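Local structure of nitrogenase molybdenum-iron protein beta chain (Clostridium pasteurianum, 4WES) at residues R185-L190 with P423-K428; I337-V342 with K382-D387. The protein forms, with the alpha chain, the molybdenum-iron component of nitrogenase, which reduces dinitrogen to ammonium, and shares an [8Fe-7S] cluster with that chain. One frame throughout, in Å; residues are numbered along the deposited sequence.

Overall arrangement
The two contacts lie in different parts of the chain, their centres 29 Å apart and their nearest atoms about 12 Å apart, so they do not touch. Along the sequence they are nested: 337-342 and 382-387 both fall within the long excursion closed by 185-190 and 423-428. Interaction 1 sets helix 181-193, which runs between strands 172-175 and 198-200 of one four-stranded parallel sheet, against the start of the long C-terminal helix 426-448. Interaction 2 belongs to the five-stranded parallel sheet, between strand 337-343 and the loop leading from helix 374-383 into strand 388-391. Both contacts lie away from the [8Fe-7S] cluster and the iron sites, and tie together separate parts of the beta-chain framework.

Interaction 1 (R185-L190 with P423-K428); sequences REIKRL and PKVGYK
Glu186 and Pro423 bring the two backbones closest, with 6.6 Å between their CA atoms; here a helical turn, 185-190, faces a loop, 423-425, that runs into helix 426-448. Glu186 carries most of the contact. Its CB points toward the loop and meets Pro423 CB at 3.9 Å, and CB and CG both pack on Val425 CG2. With CG anti to the backbone N (chi1 177°), the bend at chi2 brings the carboxylate across the extended Lys428 chain at a slant, OE2 near Lys428 CB and OE1 3.5 Å from Lys428 CD. Ile187 adds an apolar touch, CG1 to Val425 CG2 at 4.0 Å, the two side chains crossing at about a right angle.

The contact joins helix 181-193, the connection between two neighbouring parallel strands, to the beginning of the C-terminal helix. Leu190 and Tyr427 continue the packing onto helix 290-305, and Arg185 salt-bridges Glu294 of the second beta subunit.

Arg189, one turn along from Glu186, grips its carboxylate side-on: NE gives a nearly straight bond to OE1 (2.8 Å, 176°) and NH2 a second to OE2, both on the syn side. The same NH2 also pairs with Glu295, which would help fix the guanidinium. Two waters bridge the carboxylate to the other segment. Glu186 OE1 and Lys428 NZ stay 4.6 Å apart, beyond a salt bridge, and one water links them, donating to OE1 and accepting from NZ at 3.2 Å. The other donates to Glu186 OE2 at 2.7 Å and accepts from the backbone N of Lys428, near the start of the helix.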
loop_
_atom_site.group_PDB
_atom_site.type_symbol
_atom_site.label_atom_id
_atom_site.label_comp_id
_atom_site.label_asym_id
_atom_site.label_seq_id
_atom_site.Cartn_x
_atom_site.Cartn_y
_atom_site.Cartn_z
ATOM N N ARG B 185 -13.959 -14.709 8.571
ATOM C CA ARG B 185 -14.717 -13.724 9.331
ATOM C C ARG B 185 -15.692 -12.974 8.464
ATOM O O ARG B 185 -16.834 -12.723 8.864
ATOM C CB ARG B 185 -13.794 -12.717 10.020
ATOM C CG ARG B 185 -12.968 -13.324 11.143
ATOM C CD ARG B 185 -12.060 -12.290 11.756
ATOM N NE ARG B 185 -11.162 -12.804 12.779
ATOM C CZ ARG B 185 -11.271 -12.635 14.081
ATOM N NH1 ARG B 185 -12.353 -12.073 14.591
ATOM N NH2 ARG B 185 -10.310 -13.026 14.887
ATOM N N GLU B 186 -15.270 -12.616 7.243
ATOM C CA GLU B 186 -16.157 -11.867 6.350
ATOM C C GLU B 186 -17.343 -12.703 5.895
ATOM O O GLU B 186 -18.477 -12.195 5.831
ATOM C CB GLU B 186 -15.367 -11.333 5.174
ATOM C CG GLU B 186 -16.181 -10.582 4.130
ATOM C CD GLU B 186 -16.932 -9.352 4.625
ATOM O OE1 GLU B 186 -16.696 -8.893 5.757
ATOM O OE2 GLU B 186 -17.796 -8.864 3.860
ATOM N N ILE B 187 -17.114 -13.968 5.568
ATOM C CA ILE B 187 -18.224 -14.848 5.179
ATOM C C ILE B 187 -19.213 -15.000 6.334
ATOM O O ILE B 187 -20.432 -14.919 6.117
ATOM C CB ILE B 187 -17.678 -16.194 4.667
ATOM C CG1 ILE B 187 -16.940 -15.976 3.340
ATOM C CG2 ILE B 187 -18.761 -17.230 4.544
ATOM C CD1 ILE B 187 -15.930 -17.059 3.029
ATOM N N LYS B 188 -18.696 -15.178 7.550
ATOM C CA LYS B 188 -19.576 -15.265 8.728
ATOM C C LYS B 188 -20.373 -13.958 8.886
ATOM O O LYS B 188 -21.584 -13.986 9.175
ATOM C CB LYS B 188 -18.797 -15.601 9.995
ATOM C CG LYS B 188 -18.225 -17.014 9.985
ATOM C CD LYS B 188 -17.681 -17.457 11.314
ATOM C CE LYS B 188 -16.483 -16.651 11.718
ATOM N NZ LYS B 188 -15.984 -17.091 13.050
ATOM N N ARG B 189 -19.700 -12.835 8.705
ATOM C CA ARG B 189 -20.345 -11.540 8.852
ATOM C C ARG B 189 -21.515 -11.407 7.879
ATOM O O ARG B 189 -22.589 -10.872 8.216
ATOM C CB ARG B 189 -19.326 -10.415 8.645
ATOM C CG ARG B 189 -19.860 -9.042 9.038
ATOM C CD ARG B 189 -18.938 -7.914 8.580
ATOM N NE ARG B 189 -18.872 -7.800 7.131
ATOM C CZ ARG B 189 -19.813 -7.233 6.387
ATOM N NH1 ARG B 189 -20.892 -6.674 6.947
ATOM N NH2 ARG B 189 -19.699 -7.232 5.083
ATOM N N LEU B 190 -21.333 -11.896 6.647
ATOM C CA LEU B 190 -22.379 -11.843 5.639
ATOM C C LEU B 190 -23.564 -12.751 5.990
ATOM O O LEU B 190 -24.723 -12.338 5.847
ATOM C CB LEU B 190 -21.802 -12.170 4.265
ATOM C CG LEU B 190 -20.835 -11.103 3.741
ATOM C CD1 LEU B 190 -20.121 -11.588 2.483
ATOM C CD2 LEU B 190 -21.560 -9.821 3.420
ATOM N N PRO B 423 -9.815 -9.085 4.516
ATOM C CA PRO B 423 -10.414 -10.072 3.652
ATOM C C PRO B 423 -10.167 -9.728 2.190
ATOM O O PRO B 423 -10.005 -8.540 1.859
ATOM C CB PRO B 423 -11.916 -9.933 3.955
ATOM C CG PRO B 423 -12.082 -8.491 4.323
ATOM C CD PRO B 423 -10.807 -8.160 5.085
ATOM N N LYS B 424 -10.151 -10.764 1.337
ATOM C CA LYS B 424 -10.243 -10.616 -0.091
ATOM C C LYS B 424 -11.604 -10.960 -0.647
ATOM O O LYS B 424 -11.863 -10.660 -1.808
ATOM C CB LYS B 424 -9.156 -11.464 -0.817
ATOM C CG LYS B 424 -9.365 -12.996 -0.663
ATOM C CD LYS B 424 -8.357 -13.920 -1.351
ATOM C CE LYS B 424 -7.820 -15.026 -0.424
ATOM N NZ LYS B 424 -6.561 -15.617 -0.969
ATOM N N VAL B 425 -12.439 -11.620 0.158
ATOM C CA VAL B 425 -13.758 -12.041 -0.273
ATOM C C VAL B 425 -14.828 -10.996 0.028
ATOM O O VAL B 425 -14.638 -10.079 0.840
ATOM C CB VAL B 425 -14.152 -13.383 0.379
ATOM C CG1 VAL B 425 -13.195 -14.477 -0.026
ATOM C CG2 VAL B 425 -14.295 -13.272 1.904
ATOM N N GLY B 426 -15.976 -11.177 -0.597
ATOM C CA GLY B 426 -17.099 -10.291 -0.392
ATOM C C GLY B 426 -16.952 -8.953 -1.083
ATOM O O GLY B 426 -15.951 -8.664 -1.740
ATOM N N TYR B 427 -17.972 -8.105 -0.963
ATOM C CA TYR B 427 -17.864 -6.757 -1.495
ATOM C C TYR B 427 -16.793 -5.981 -0.748
ATOM O O TYR B 427 -16.039 -5.213 -1.374
ATOM C CB TYR B 427 -19.226 -6.048 -1.446
ATOM C CG TYR B 427 -20.323 -6.848 -2.107
ATOM C CD1 TYR B 427 -20.279 -7.174 -3.459
ATOM C CD2 TYR B 427 -21.435 -7.280 -1.393
ATOM C CE1 TYR B 427 -21.278 -7.924 -4.079
ATOM C CE2 TYR B 427 -22.427 -8.021 -1.989
ATOM C CZ TYR B 427 -22.358 -8.342 -3.332
ATOM O OH TYR B 427 -23.349 -9.094 -3.901
ATOM N N LYS B 428 -16.685 -6.192 0.555
ATOM C CA LYS B 428 -15.675 -5.539 1.371
ATOM C C LYS B 428 -14.251 -5.881 0.906
ATOM O O LYS B 428 -13.374 -5.020 0.777
ATOM C CB LYS B 428 -15.862 -5.975 2.825
ATOM C CG LYS B 428 -14.891 -5.426 3.845
ATOM C CD LYS B 428 -15.120 -5.821 5.313
ATOM C CE LYS B 428 -13.947 -5.280 6.141
ATOM N NZ LYS B 428 -13.845 -5.804 7.538
HETATM O O HOH W 1 -18.933 -7.706 1.715
HETATM O O HOH W 2 -14.995 -8.732 7.888
#

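Interaction 2 (I337-V342 with K382-D387); sequences IPKYVV and KNEGVD
Tyr340 gives its phenolic proton to a backbone acceptor, OH to Glu384 O at 2.7 Å, and beside it Lys339 reaches the carboxylate of the same glutamate. The carbonyl oxygen lies at the edge of the ring, near its plane, and the C=O...donor angle of 126° is well bent, the donor tilted 21° from the carbonyl plane. Lys339 NZ makes a salt bridge to Glu384 OE1 at 2.9 Å, coming in from above the carboxylate plane; the two side chains cross at about a right angle. A second acceptor for NZ is the backbone oxygen of Gly365. Lys314 makes a salt bridge to Glu384 OE2, so two lysines act on the one carboxylate, which would favour its charged form. A water donates to Glu384 OE1 at 2.9 Å and, weakly, to Tyr340 OH.

All this sits beside a parallel sheet of Rossmann-like order, 3-2-1-4-5, at the turn that takes the chain from helix 374-383 into strand 388-391. Strand 314-318 lies between that strand and 337-343; the loop meets Lys339 and Tyr340, and the chain turns a corner at Tyr340.

Beside these bonds the contact is apolar. Lys339 CG, anti to the backbone N, lies over the centre of the Tyr340 ring, 3.7 Å above its plane, and the chain bends at chi2 beyond it. Val386 CG1 approaches the ring obliquely, 3.6 Å from Tyr340 CE2, and also touches Lys339 CG at 4.1 Å. Trp380 of helix 374-383 meets the tyrosine as well, its ring plane turned about 60° to it.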
loop_
_atom_site.group_PDB
_atom_site.type_symbol
_atom_site.label_atom_id
_atom_site.label_comp_id
_atom_site.label_asym_id
_atom_site.label_seq_id
_atom_site.Cartn_x
_atom_site.Cartn_y
_atom_site.Cartn_z
ATOM N N ILE B 337 -7.127 -7.446 -18.008
ATOM C CA ILE B 337 -6.884 -8.640 -18.787
ATOM C C ILE B 337 -6.073 -9.650 -17.990
ATOM O O ILE B 337 -4.917 -9.380 -17.669
ATOM C CB ILE B 337 -6.107 -8.293 -20.091
ATOM C CG1 ILE B 337 -6.918 -7.349 -20.965
ATOM C CG2 ILE B 337 -5.734 -9.548 -20.863
ATOM C CD1 ILE B 337 -6.117 -6.672 -22.055
ATOM N N PRO B 338 -6.627 -10.841 -17.722
ATOM C CA PRO B 338 -5.796 -11.927 -17.199
ATOM C C PRO B 338 -4.946 -12.443 -18.336
ATOM O O PRO B 338 -5.443 -13.151 -19.223
ATOM C CB PRO B 338 -6.826 -12.965 -16.699
ATOM C CG PRO B 338 -8.161 -12.269 -16.708
ATOM C CD PRO B 338 -8.036 -11.248 -17.824
ATOM N N LYS B 339 -3.686 -12.023 -18.345
ATOM C CA LYS B 339 -2.764 -12.274 -19.444
ATOM C C LYS B 339 -2.050 -13.603 -19.266
ATOM O O LYS B 339 -1.954 -14.385 -20.211
ATOM C CB LYS B 339 -1.793 -11.110 -19.546
ATOM C CG LYS B 339 -0.718 -11.274 -20.586
ATOM C CD LYS B 339 -1.283 -11.404 -21.961
ATOM C CE LYS B 339 -0.147 -11.306 -22.968
ATOM N NZ LYS B 339 -0.728 -11.327 -24.324
ATOM N N TYR B 340 -1.513 -13.820 -18.073
ATOM C CA TYR B 340 -0.806 -15.069 -17.713
ATOM C C TYR B 340 -1.468 -15.543 -16.445
ATOM O O TYR B 340 -1.531 -14.805 -15.478
ATOM C CB TYR B 340 0.685 -14.852 -17.482
ATOM C CG TYR B 340 1.414 -14.231 -18.649
ATOM C CD1 TYR B 340 1.193 -14.649 -19.963
ATOM C CD2 TYR B 340 2.319 -13.195 -18.470
ATOM C CE1 TYR B 340 1.836 -14.051 -21.024
ATOM C CE2 TYR B 340 2.984 -12.610 -19.533
ATOM C CZ TYR B 340 2.735 -13.059 -20.806
ATOM O OH TYR B 340 3.352 -12.474 -21.893
ATOM N N VAL B 341 -1.962 -16.780 -16.443
ATOM C CA VAL B 341 -2.799 -17.291 -15.345
ATOM C C VAL B 341 -2.331 -18.711 -15.040
ATOM O O VAL B 341 -2.513 -19.606 -15.868
ATOM C CB VAL B 341 -4.289 -17.259 -15.693
ATOM C CG1 VAL B 341 -5.098 -17.495 -14.433
ATOM C CG2 VAL B 341 -4.711 -15.952 -16.340
ATOM N N VAL B 342 -1.752 -18.909 -13.852
ATOM C CA VAL B 342 -1.104 -20.168 -13.515
ATOM C C VAL B 342 -1.472 -20.667 -12.144
ATOM O O VAL B 342 -1.533 -19.890 -11.183
ATOM C CB VAL B 342 0.432 -20.017 -13.633
ATOM C CG1 VAL B 342 1.177 -21.225 -13.092
ATOM C CG2 VAL B 342 0.804 -19.781 -15.082
ATOM N N LYS B 382 9.120 -12.079 -19.961
ATOM C CA LYS B 382 10.246 -11.596 -20.757
ATOM C C LYS B 382 9.941 -11.489 -22.251
ATOM O O LYS B 382 10.613 -10.743 -22.977
ATOM C CB LYS B 382 11.466 -12.502 -20.571
ATOM C CG LYS B 382 12.073 -12.434 -19.185
ATOM C CD LYS B 382 13.196 -13.444 -19.040
ATOM C CE LYS B 382 13.888 -13.264 -17.715
ATOM N NZ LYS B 382 14.529 -11.917 -17.620
ATOM N N ASN B 383 8.964 -12.270 -22.705
ATOM C CA ASN B 383 8.532 -12.216 -24.096
ATOM C C ASN B 383 7.443 -11.204 -24.370
ATOM O O ASN B 383 7.430 -10.608 -25.447
ATOM C CB ASN B 383 8.140 -13.608 -24.561
ATOM C CG ASN B 383 9.354 -14.482 -24.776
ATOM O OD1 ASN B 383 9.914 -14.484 -25.861
ATOM N ND2 ASN B 383 9.777 -15.198 -23.753
ATOM N N GLU B 384 6.535 -10.999 -23.421
ATOM C CA GLU B 384 5.558 -9.915 -23.523
ATOM C C GLU B 384 5.236 -9.485 -22.081
ATOM O O GLU B 384 4.770 -10.297 -21.270
ATOM C CB GLU B 384 4.282 -10.348 -24.249
ATOM C CG GLU B 384 3.281 -9.208 -24.340
ATOM C CD GLU B 384 1.958 -9.585 -24.970
ATOM O OE1 GLU B 384 1.821 -10.740 -25.476
ATOM O OE2 GLU B 384 1.017 -8.734 -24.924
ATOM N N GLY B 385 5.533 -8.236 -21.771
ATOM C CA GLY B 385 5.402 -7.737 -20.428
ATOM C C GLY B 385 3.967 -7.594 -19.967
ATOM O O GLY B 385 3.032 -7.628 -20.743
ATOM N N VAL B 386 3.836 -7.320 -18.668
ATOM C CA VAL B 386 2.542 -7.077 -18.034
ATOM C C VAL B 386 2.581 -5.820 -17.203
ATOM O O VAL B 386 3.638 -5.229 -16.992
ATOM C CB VAL B 386 2.092 -8.271 -17.168
ATOM C CG1 VAL B 386 1.906 -9.526 -18.022
ATOM C CG2 VAL B 386 3.072 -8.545 -16.039
ATOM N N ASP B 387 1.399 -5.379 -16.793
ATOM C CA ASP B 387 1.209 -4.162 -16.027
ATOM C C ASP B 387 1.020 -4.373 -14.514
ATOM O O ASP B 387 1.034 -3.422 -13.747
ATOM C CB ASP B 387 0.000 -3.401 -16.576
ATOM C CG ASP B 387 0.126 -3.091 -18.032
ATOM O OD1 ASP B 387 1.147 -2.438 -18.397
ATOM O OD2 ASP B 387 -0.729 -3.497 -18.843
HETATM O O HOH W 3 2.566 -13.515 -25.086
#